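PDB 6OTV: putative isomerase YbhH from Escherichia coli, which is of unproven function but probably acts as an isomerase of the PrpF family. Local coordinates for residues T29-D32 against K33-A37; K173-T177 against D178-D182; I227-I230 against R231-G235. All blocks are in the same frame, centred on the assembly; numbering follows the deposited sequence.

Contact 1 of 3, residues T29-D32 against K33-A37; sequences TQRD and KILMA
Arg31 and Leu35, one turn apart on helix 28-39, cross at a slant, methyl CD1 of Leu35 coming obliquely within 3.5 Å of the guanidinium nitrogen NH1 of Arg31. Arg31 starts with CG anti to its own N (chi1 175°) and stays extended until a bend at chi3 (60°) swings the guanidinium back along the helix. Helix 28-39 lies between strands 14-20 and 59-65 in the chain and packs on the latter, Arg31 touching Ile62 and Leu35 touching Val60. Thr29 and Lys33 form a second pair, side by side and pointing the same way, with methyl CG2 of Thr29 3.5 Å from the ammonium NZ of Lys33, a contact without a polar bond. Met36, extended beyond CG, runs past Asp32, its CG 3.2 Å from the carbonyl O of Asp32, and both residues reach Val87. Beneath these pairs runs the regular i to i+4 ladder, from Lys33 N to Thr29 O at 3.1 Å through to Met36 N to Asp32 O at 3.0 Å. The one ion pair is between neighbours: Arg31 NH2 lies 3.2 Å from Asp32 OD1, but the oxygen sits well out of the guanidinium plane and no N-H points at it. Any attraction is therefore probably electrostatic rather than a directed hydrogen bond, and Arg31 NH1, buried against Leu35, has no polar partner in the model.

Contact 2 of 3, residues K173-T177 against D178-D182; sequences KVFPT and DNQID. With EDO (1,2-ethanediol), chain M.
Asp182 OD2 receives the hydroxyl of Thr177 in a short hydrogen bond, OG1 to OD2 2.6 Å, through the syn lone pair of the carboxylate oxygen. The other oxygen, OD1, takes ND2 of Asn179 at 3.2 Å, nearly along its C-O axis and in the plane of the amide, so that both ends of this buried carboxylate are held. Thr177 places OG1 between its own N and carbonyl carbon (chi1 70°), where the same oxygen also accepts a weak bond from Asn179 N. The side chains of Phe175 and Gln180 cross at about a right angle: CG of Gln180 stands over one face of the ring, 4.0 Å from the centroid and 17° off the normal, a CH-pi contact, while Val174 CG1 lies over the opposite face. A bend at chi2 (69°) carries the Gln180 amide across the ring, NE2 ending 3.7 Å from Phe175 CD2. On the exposed side Lys173, extended beyond CG, brings NZ to the syn lone pair of Asp178 OD2 at 3.1 Å, a salt bridge. A 1,2-ethanediol, probably from the crystallisation liquor, takes hydrogen bonds from the backbone N-H of Val174 (to O2) and Phe175 (to O1, at the ring edge). The chain reversal is a type I beta turn from Phe175 to Asp178, closed by Asp178 N to Phe175 O at 2.9 Å, in the loop leading into strand 182-184.

Contact 3 of 3, residues I227-I230 against R231-G235; sequences IESI and RLQAG
A salt bridge one turn along a helix links Glu228 and Arg231, on the part of helix 221-237 that lies against strands 187-193 and 250-255. The two side chains run side by side and point the same way, with OE2 of Glu228 3.3 Å from NE of Arg231. The carboxylate meets the guanidinium at its edge, yet the planes stand 74° apart and NE approaches OE2 from above the carboxylate plane, so this is not the flat two-pronged pairing. Glu228 bends at chi2 (-68°) to bring its acid group back beside the arginine. This i to i+3 ion pair lies over backbone bonds of the ordinary alpha-helical i to i+4 kind, among them Leu232 N to Glu228 O at 2.9 Å and Ala234 N to Ile230 O at 2.7 Å. The guanidinium is held further by Val243 O, bonded to NH2, and weakly by Met246 O at NH1; Glu228 OE2 has a weak second partner in His271 ND1. On the helix side facing strands 182-184 and 187-193, Ile230 packs on Phe184 and Val189, and Ala234 on Cys191. Ser229 OG makes its hydrogen bond to Asp185 OD2.

Contacts 2 and 3 are neighbours on the same side of the chain's centre, their own centres 15 Å apart and their nearest atoms about 5 Å apart, without touching. Strand 187-193 joins them: Cys191 meets Thr177 and Asp182 from contact 2 and Ala234 from contact 3. Contact 1 stands far off, its centre 40 Å from that of contact 2, across the centre of the chain, and 35 Å from that of contact 3. Its helix 28-39 packs on strand 59-65 instead. No active site is established here, and the 1,2-ethanediol at contact 2 is probably a crystallisation additive, so it is no evidence for a substrate pocket.

Contact 1 of 3, residues T29-D32 against K33-A37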
ATOM      1  N   THR A  29      12.007  28.052   2.386  1.00 53.38           N
ATOM      2  CA  THR A  29      13.178  28.789   2.848  1.00 53.40           C
ATOM      3  C   THR A  29      13.102  29.056   4.346  1.00 48.77           C
ATOM      4  O   THR A  29      14.085  28.863   5.072  1.00 45.92           O
ATOM      5  CB  THR A  29      13.313  30.097   2.069  1.00 52.75           C
ATOM      6  OG1 THR A  29      13.430  29.806   0.671  1.00 58.75           O
ATOM      7  CG2 THR A  29      14.544  30.868   2.524  1.00 36.91           C
ATOM      8  N   GLN A  30      11.940  29.504   4.829  1.00 43.75           N
ATOM      9  CA  GLN A  30      11.776  29.734   6.261  1.00 41.19           C
ATOM     10  C   GLN A  30      11.868  28.429   7.042  1.00 39.86           C
ATOM     11  O   GLN A  30      12.453  28.389   8.132  1.00 36.84           O
ATOM     12  CB  GLN A  30      10.443  30.429   6.534  1.00 48.65           C
ATOM     13  CG  GLN A  30      10.329  31.804   5.911  1.00 65.28           C
ATOM     14  CD  GLN A  30      11.392  32.758   6.421  1.00 83.05           C
ATOM     15  OE1 GLN A  30      11.746  32.737   7.600  1.00 87.96           O
ATOM     16  NE2 GLN A  30      11.910  33.599   5.531  1.00 86.56           N
ATOM     17  N   ARG A  31      11.290  27.352   6.503  1.00 35.40           N
ATOM     18  CA  ARG A  31      11.372  26.057   7.169  1.00 37.40           C
ATOM     19  C   ARG A  31      12.820  25.615   7.329  1.00 42.12           C
ATOM     20  O   ARG A  31      13.224  25.165   8.409  1.00 41.34           O
ATOM     21  CB  ARG A  31      10.573  25.013   6.388  1.00 33.83           C
ATOM     22  CG  ARG A  31      10.684  23.599   6.941  1.00 38.89           C
ATOM     23  CD  ARG A  31       9.984  22.581   6.046  1.00 50.09           C
ATOM     24  NE  ARG A  31      10.544  22.540   4.696  1.00 68.72           N
ATOM     25  CZ  ARG A  31      11.623  21.840   4.350  1.00 75.27           C
ATOM     26  NH1 ARG A  31      12.273  21.123   5.257  1.00 75.41           N
ATOM     27  NH2 ARG A  31      12.058  21.859   3.096  1.00 72.82           N
ATOM     28  N   ASP A  32      13.620  25.752   6.269  1.00 41.79           N
ATOM     29  CA  ASP A  32      15.016  25.333   6.334  1.00 40.76           C
ATOM     30  C   ASP A  32      15.805  26.171   7.331  1.00 34.83           C
ATOM     31  O   ASP A  32      16.678  25.649   8.034  1.00 32.94           O
ATOM     32  CB  ASP A  32      15.652  25.408   4.947  1.00 45.73           C
ATOM     33  CG  ASP A  32      15.203  24.279   4.041  1.00 50.66           C
ATOM     34  OD1 ASP A  32      14.441  23.406   4.510  1.00 53.68           O
ATOM     35  OD2 ASP A  32      15.614  24.264   2.862  1.00 54.84           O
ATOM     36  N   LYS A  33      15.521  27.475   7.406  1.00 32.59           N
ATOM     37  CA  LYS A  33      16.185  28.311   8.402  1.00 40.38           C
ATOM     38  C   LYS A  33      15.894  27.819   9.815  1.00 37.77           C
ATOM     39  O   LYS A  33      16.781  27.809  10.676  1.00 37.69           O
ATOM     40  CB  LYS A  33      15.756  29.770   8.245  1.00 48.48           C
ATOM     41  CG  LYS A  33      16.469  30.520   7.132  1.00 59.20           C
ATOM     42  CD  LYS A  33      16.162  32.010   7.199  1.00 69.88           C
ATOM     43  CE  LYS A  33      17.001  32.803   6.206  1.00 78.83           C
ATOM     44  NZ  LYS A  33      16.726  32.408   4.796  1.00 83.85           N
ATOM     45  N   ILE A  34      14.655  27.397  10.070  1.00 33.14           N
ATOM     46  CA  ILE A  34      14.307  26.879  11.387  1.00 32.69           C
ATOM     47  C   ILE A  34      15.065  25.590  11.672  1.00 36.09           C
ATOM     48  O   ILE A  34      15.583  25.392  12.777  1.00 32.02           O
ATOM     49  CB  ILE A  34      12.783  26.687  11.488  1.00 36.74           C
ATOM     50  CG1 ILE A  34      12.089  28.050  11.468  1.00 36.25           C
ATOM     51  CG2 ILE A  34      12.414  25.897  12.737  1.00 31.74           C
ATOM     52  CD1 ILE A  34      10.591  27.973  11.386  1.00 30.93           C
ATOM     53  N   LEU A  35      15.161  24.703  10.677  1.00 27.74           N
ATOM     54  CA  LEU A  35      15.871  23.445  10.877  1.00 31.22           C
ATOM     55  C   LEU A  35      17.342  23.686  11.191  1.00 32.12           C
ATOM     56  O   LEU A  35      17.920  23.005  12.047  1.00 31.58           O
ATOM     57  CB  LEU A  35      15.724  22.554   9.642  1.00 33.60           C
ATOM     58  CG  LEU A  35      14.297  22.159   9.255  1.00 35.02           C
ATOM     59  CD1 LEU A  35      14.307  21.121   8.139  1.00 28.92           C
ATOM     60  CD2 LEU A  35      13.537  21.642  10.466  1.00 30.01           C
ATOM     61  N   MET A  36      17.965  24.652  10.509  1.00 31.13           N
ATOM     62  CA  MET A  36      19.352  24.989  10.812  1.00 35.40           C
ATOM     63  C   MET A  36      19.486  25.521  12.231  1.00 34.03           C
ATOM     64  O   MET A  36      20.428  25.164  12.950  1.00 31.68           O
ATOM     65  CB  MET A  36      19.881  26.014   9.807  1.00 31.04           C
ATOM     66  CG  MET A  36      19.879  25.547   8.360  1.00 38.91           C
ATOM     67  SD  MET A  36      20.348  26.880   7.233  1.00 51.57           S
ATOM     68  CE  MET A  36      19.804  26.222   5.661  1.00 60.03           C
ATOM     69  N   ALA A  37      18.546  26.372  12.655  1.00 30.71           N
ATOM     70  CA  ALA A  37      18.606  26.936  13.998  1.00 30.44           C
ATOM     71  C   ALA A  37      18.375  25.878  15.069  1.00 31.73           C
ATOM     72  O   ALA A  37      18.902  26.000  16.180  1.00 35.03           O
ATOM     73  CB  ALA A  37      17.585  28.065  14.142  1.00 28.22           C
TER

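Contact 2 of 3, residues K173-T177 against D178-D182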
ATOM      1  N   LYS A 173      11.906  -0.542 -13.132  1.00 67.49           N
ATOM      2  CA  LYS A 173      12.323  -1.913 -13.375  1.00 71.33           C
ATOM      3  C   LYS A 173      13.397  -2.294 -12.367  1.00 62.79           C
ATOM      4  O   LYS A 173      14.187  -1.452 -11.932  1.00 58.58           O
ATOM      5  CB  LYS A 173      12.861  -2.101 -14.802  1.00 76.71           C
ATOM      6  CG  LYS A 173      11.828  -1.904 -15.901  1.00 83.05           C
ATOM      7  CD  LYS A 173      12.404  -2.259 -17.267  1.00 88.30           C
ATOM      8  CE  LYS A 173      11.364  -2.116 -18.369  1.00 92.51           C
ATOM      9  NZ  LYS A 173      11.891  -2.551 -19.695  1.00 95.31           N
ATOM     10  N   VAL A 174      13.410  -3.574 -11.990  1.00 61.28           N
ATOM     11  CA  VAL A 174      14.462  -4.068 -11.108  1.00 56.80           C
ATOM     12  C   VAL A 174      15.809  -4.010 -11.813  1.00 56.93           C
ATOM     13  O   VAL A 174      16.813  -3.582 -11.231  1.00 48.22           O
ATOM     14  CB  VAL A 174      14.134  -5.493 -10.625  1.00 49.75           C
ATOM     15  CG1 VAL A 174      15.316  -6.084  -9.876  1.00 45.20           C
ATOM     16  CG2 VAL A 174      12.890  -5.480  -9.747  1.00 51.68           C
ATOM     17  N   PHE A 175      15.852  -4.426 -13.079  1.00 56.02           N
ATOM     18  CA  PHE A 175      17.048  -4.336 -13.910  1.00 53.87           C
ATOM     19  C   PHE A 175      16.765  -3.363 -15.046  1.00 60.63           C
ATOM     20  O   PHE A 175      16.238  -3.761 -16.096  1.00 58.18           O
ATOM     21  CB  PHE A 175      17.447  -5.712 -14.448  1.00 49.10           C
ATOM     22  CG  PHE A 175      17.714  -6.720 -13.367  1.00 51.62           C
ATOM     23  CD1 PHE A 175      18.938  -6.748 -12.713  1.00 48.31           C
ATOM     24  CD2 PHE A 175      16.738  -7.630 -12.991  1.00 47.38           C
ATOM     25  CE1 PHE A 175      19.184  -7.666 -11.708  1.00 40.61           C
ATOM     26  CE2 PHE A 175      16.979  -8.555 -11.987  1.00 50.55           C
ATOM     27  CZ  PHE A 175      18.205  -8.572 -11.345  1.00 39.17           C
ATOM     28  N   PRO A 176      17.084  -2.076 -14.883  1.00 63.70           N
ATOM     29  CA  PRO A 176      16.742  -1.094 -15.926  1.00 68.15           C
ATOM     30  C   PRO A 176      17.393  -1.371 -17.268  1.00 71.61           C
ATOM     31  O   PRO A 176      16.815  -1.031 -18.306  1.00 71.53           O
ATOM     32  CB  PRO A 176      17.234   0.232 -15.328  1.00 71.32           C
ATOM     33  CG  PRO A 176      17.292  -0.006 -13.855  1.00 69.23           C
ATOM     34  CD  PRO A 176      17.679  -1.442 -13.694  1.00 63.97           C
ATOM     35  N   THR A 177      18.582  -1.972 -17.283  1.00 66.78           N
ATOM     36  CA  THR A 177      19.248  -2.318 -18.532  1.00 62.32           C
ATOM     37  C   THR A 177      18.699  -3.590 -19.164  1.00 67.05           C
ATOM     38  O   THR A 177      19.205  -4.004 -20.212  1.00 71.47           O
ATOM     39  CB  THR A 177      20.754  -2.483 -18.304  1.00 56.55           C
ATOM     40  OG1 THR A 177      20.994  -3.666 -17.533  1.00 49.80           O
ATOM     41  CG2 THR A 177      21.319  -1.281 -17.565  1.00 55.37           C
ATOM     42  N   ASP A 178      17.694  -4.215 -18.550  1.00 67.85           N
ATOM     43  CA  ASP A 178      17.117  -5.481 -19.000  1.00 69.75           C
ATOM     44  C   ASP A 178      18.141  -6.613 -19.013  1.00 63.26           C
ATOM     45  O   ASP A 178      17.938  -7.631 -19.683  1.00 66.24           O
ATOM     46  CB  ASP A 178      16.462  -5.341 -20.380  1.00 81.46           C
ATOM     47  CG  ASP A 178      15.382  -4.279 -20.407  1.00 89.61           C
ATOM     48  OD1 ASP A 178      15.717  -3.093 -20.608  1.00 94.97           O
ATOM     49  OD2 ASP A 178      14.199  -4.629 -20.220  1.00 93.22           O
ATOM     50  N   ASN A 179      19.239  -6.452 -18.278  1.00 54.30           N
ATOM     51  CA  ASN A 179      20.260  -7.481 -18.138  1.00 59.27           C
ATOM     52  C   ASN A 179      20.635  -7.622 -16.671  1.00 59.59           C
ATOM     53  O   ASN A 179      20.825  -6.623 -15.971  1.00 67.59           O
ATOM     54  CB  ASN A 179      21.514  -7.152 -18.956  1.00 63.71           C
ATOM     55  CG  ASN A 179      21.254  -7.140 -20.448  1.00 65.84           C
ATOM     56  OD1 ASN A 179      20.472  -7.940 -20.962  1.00 72.61           O
ATOM     57  ND2 ASN A 179      21.911  -6.229 -21.153  1.00 60.62           N
ATOM     58  N   GLN A 180      20.739  -8.870 -16.211  1.00 53.23           N
ATOM     59  CA  GLN A 180      21.210  -9.109 -14.853  1.00 55.61           C
ATOM     60  C   GLN A 180      22.683  -8.752 -14.704  1.00 58.26           C
ATOM     61  O   GLN A 180      23.115  -8.350 -13.618  1.00 57.39           O
ATOM     62  CB  GLN A 180      20.974 -10.568 -14.457  1.00 56.69           C
ATOM     63  CG  GLN A 180      19.534 -10.900 -14.090  1.00 63.99           C
ATOM     64  CD  GLN A 180      18.596 -10.848 -15.280  1.00 71.97           C
ATOM     65  OE1 GLN A 180      19.028 -10.932 -16.431  1.00 69.80           O
ATOM     66  NE2 GLN A 180      17.303 -10.704 -15.009  1.00 75.90           N
ATOM     67  N   ILE A 181      23.464  -8.890 -15.775  1.00 54.45           N
ATOM     68  CA  ILE A 181      24.876  -8.530 -15.784  1.00 50.55           C
ATOM     69  C   ILE A 181      25.147  -7.670 -17.008  1.00 58.94           C
ATOM     70  O   ILE A 181      24.739  -8.019 -18.122  1.00 59.04           O
ATOM     71  CB  ILE A 181      25.793  -9.770 -15.790  1.00 51.55           C
ATOM     72  CG1 ILE A 181      25.722 -10.498 -14.449  1.00 52.48           C
ATOM     73  CG2 ILE A 181      27.232  -9.373 -16.102  1.00 51.39           C
ATOM     74  CD1 ILE A 181      26.598 -11.730 -14.381  1.00 48.39           C
ATOM     75  N   ASP A 182      25.828  -6.550 -16.799  1.00 60.64           N
ATOM     76  CA  ASP A 182      26.308  -5.698 -17.873  1.00 58.84           C
ATOM     77  C   ASP A 182      27.830  -5.649 -17.830  1.00 62.76           C
ATOM     78  O   ASP A 182      28.466  -6.133 -16.889  1.00 58.42           O
ATOM     79  CB  ASP A 182      25.716  -4.289 -17.765  1.00 63.20           C
ATOM     80  CG  ASP A 182      24.214  -4.277 -17.954  1.00 71.92           C
ATOM     81  OD1 ASP A 182      23.738  -4.829 -18.968  1.00 75.82           O
ATOM     82  OD2 ASP A 182      23.507  -3.729 -17.082  1.00 78.08           O
TER
HETATM   83  C1  EDO M 411      12.571  -6.669 -14.576  1.00 66.09           C
HETATM   84  O1  EDO M 411      13.689  -5.775 -14.496  1.00 63.37           O
HETATM   85  C2  EDO M 411      11.735  -6.569 -13.305  1.00 65.38           C
HETATM   86  O2  EDO M 411      11.299  -5.217 -13.117  1.00 60.71           O

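Contact 3 of 3, residues I227-I230 against R231-G235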
ATOM      1  N   ILE A 227      35.977   4.115 -11.125  1.00 62.40           N
ATOM      2  CA  ILE A 227      34.608   3.944 -10.649  1.00 59.21           C
ATOM      3  C   ILE A 227      33.668   4.904 -11.370  1.00 62.36           C
ATOM      4  O   ILE A 227      32.561   4.523 -11.771  1.00 60.97           O
ATOM      5  CB  ILE A 227      34.548   4.125  -9.121  1.00 54.64           C
ATOM      6  CG1 ILE A 227      35.281   2.982  -8.417  1.00 54.62           C
ATOM      7  CG2 ILE A 227      33.108   4.199  -8.643  1.00 48.25           C
ATOM      8  CD1 ILE A 227      35.264   3.084  -6.905  1.00 50.23           C
ATOM      9  N   GLU A 228      34.093   6.157 -11.557  1.00 69.95           N
ATOM     10  CA  GLU A 228      33.243   7.138 -12.226  1.00 71.26           C
ATOM     11  C   GLU A 228      32.985   6.756 -13.679  1.00 69.27           C
ATOM     12  O   GLU A 228      31.867   6.929 -14.179  1.00 68.16           O
ATOM     13  CB  GLU A 228      33.875   8.527 -12.144  1.00 80.59           C
ATOM     14  CG  GLU A 228      33.533   9.285 -10.876  1.00 85.71           C
ATOM     15  CD  GLU A 228      32.066   9.668 -10.810  1.00 88.41           C
ATOM     16  OE1 GLU A 228      31.443   9.835 -11.880  1.00 90.71           O
ATOM     17  OE2 GLU A 228      31.536   9.798  -9.688  1.00 87.48           O
ATOM     18  N   SER A 229      34.006   6.245 -14.371  1.00 71.29           N
ATOM     19  CA  SER A 229      33.822   5.807 -15.751  1.00 71.66           C
ATOM     20  C   SER A 229      32.709   4.774 -15.858  1.00 73.03           C
ATOM     21  O   SER A 229      31.915   4.798 -16.805  1.00 75.35           O
ATOM     22  CB  SER A 229      35.132   5.238 -16.299  1.00 73.45           C
ATOM     23  OG  SER A 229      34.927   4.595 -17.544  1.00 74.83           O
ATOM     24  N   ILE A 230      32.631   3.862 -14.889  1.00 71.67           N
ATOM     25  CA  ILE A 230      31.587   2.848 -14.912  1.00 67.46           C
ATOM     26  C   ILE A 230      30.249   3.429 -14.465  1.00 67.14           C
ATOM     27  O   ILE A 230      29.195   3.024 -14.971  1.00 63.42           O
ATOM     28  CB  ILE A 230      32.002   1.648 -14.045  1.00 62.37           C
ATOM     29  CG1 ILE A 230      33.396   1.163 -14.445  1.00 59.36           C
ATOM     30  CG2 ILE A 230      30.994   0.517 -14.173  1.00 63.71           C
ATOM     31  CD1 ILE A 230      33.935   0.057 -13.563  1.00 54.46           C
ATOM     32  N   ARG A 231      30.260   4.388 -13.535  1.00 66.96           N
ATOM     33  CA  ARG A 231      29.004   4.930 -13.021  1.00 64.31           C
ATOM     34  C   ARG A 231      28.295   5.774 -14.072  1.00 66.13           C
ATOM     35  O   ARG A 231      27.088   5.619 -14.293  1.00 62.82           O
ATOM     36  CB  ARG A 231      29.251   5.754 -11.761  1.00 63.18           C
ATOM     37  CG  ARG A 231      27.957   6.236 -11.124  1.00 67.09           C
ATOM     38  CD  ARG A 231      28.208   7.127  -9.929  1.00 65.88           C
ATOM     39  NE  ARG A 231      28.584   8.483 -10.314  1.00 76.30           N
ATOM     40  CZ  ARG A 231      27.718   9.474 -10.497  1.00 81.61           C
ATOM     41  NH1 ARG A 231      26.418   9.265 -10.330  1.00 76.02           N
ATOM     42  NH2 ARG A 231      28.151  10.678 -10.846  1.00 87.63           N
ATOM     43  N   LEU A 232      29.026   6.693 -14.711  1.00 73.99           N
ATOM     44  CA  LEU A 232      28.437   7.482 -15.788  1.00 75.97           C
ATOM     45  C   LEU A 232      27.914   6.581 -16.898  1.00 78.83           C
ATOM     46  O   LEU A 232      26.842   6.831 -17.461  1.00 87.05           O
ATOM     47  CB  LEU A 232      29.467   8.470 -16.341  1.00 74.46           C
ATOM     48  CG  LEU A 232      30.160   9.411 -15.352  1.00 73.63           C
ATOM     49  CD1 LEU A 232      31.250  10.212 -16.048  1.00 77.09           C
ATOM     50  CD2 LEU A 232      29.158  10.338 -14.686  1.00 69.44           C
ATOM     51  N   GLN A 233      28.652   5.516 -17.213  1.00 80.34           N
ATOM     52  CA  GLN A 233      28.215   4.587 -18.248  1.00 78.61           C
ATOM     53  C   GLN A 233      27.001   3.783 -17.792  1.00 80.56           C
ATOM     54  O   GLN A 233      26.096   3.511 -18.590  1.00 85.72           O
ATOM     55  CB  GLN A 233      29.371   3.660 -18.627  1.00 75.75           C
ATOM     56  CG  GLN A 233      29.563   3.463 -20.123  1.00 80.13           C
ATOM     57  CD  GLN A 233      30.851   2.725 -20.450  1.00 81.26           C
ATOM     58  OE1 GLN A 233      31.860   2.878 -19.761  1.00 74.39           O
ATOM     59  NE2 GLN A 233      30.818   1.914 -21.502  1.00 85.10           N
ATOM     60  N   ALA A 234      26.961   3.400 -16.513  1.00 74.90           N
ATOM     61  CA  ALA A 234      25.843   2.605 -16.013  1.00 67.05           C
ATOM     62  C   ALA A 234      24.573   3.439 -15.899  1.00 68.51           C
ATOM     63  O   ALA A 234      23.472   2.942 -16.162  1.00 64.05           O
ATOM     64  CB  ALA A 234      26.196   1.984 -14.661  1.00 60.73           C
ATOM     65  N   GLY A 235      24.707   4.706 -15.498  1.00 73.64           N
ATOM     66  CA  GLY A 235      23.540   5.566 -15.399  1.00 81.45           C
ATOM     67  C   GLY A 235      22.861   5.788 -16.738  1.00 83.54           C
ATOM     68  O   GLY A 235      21.634   5.727 -16.839  1.00 84.80           O
TER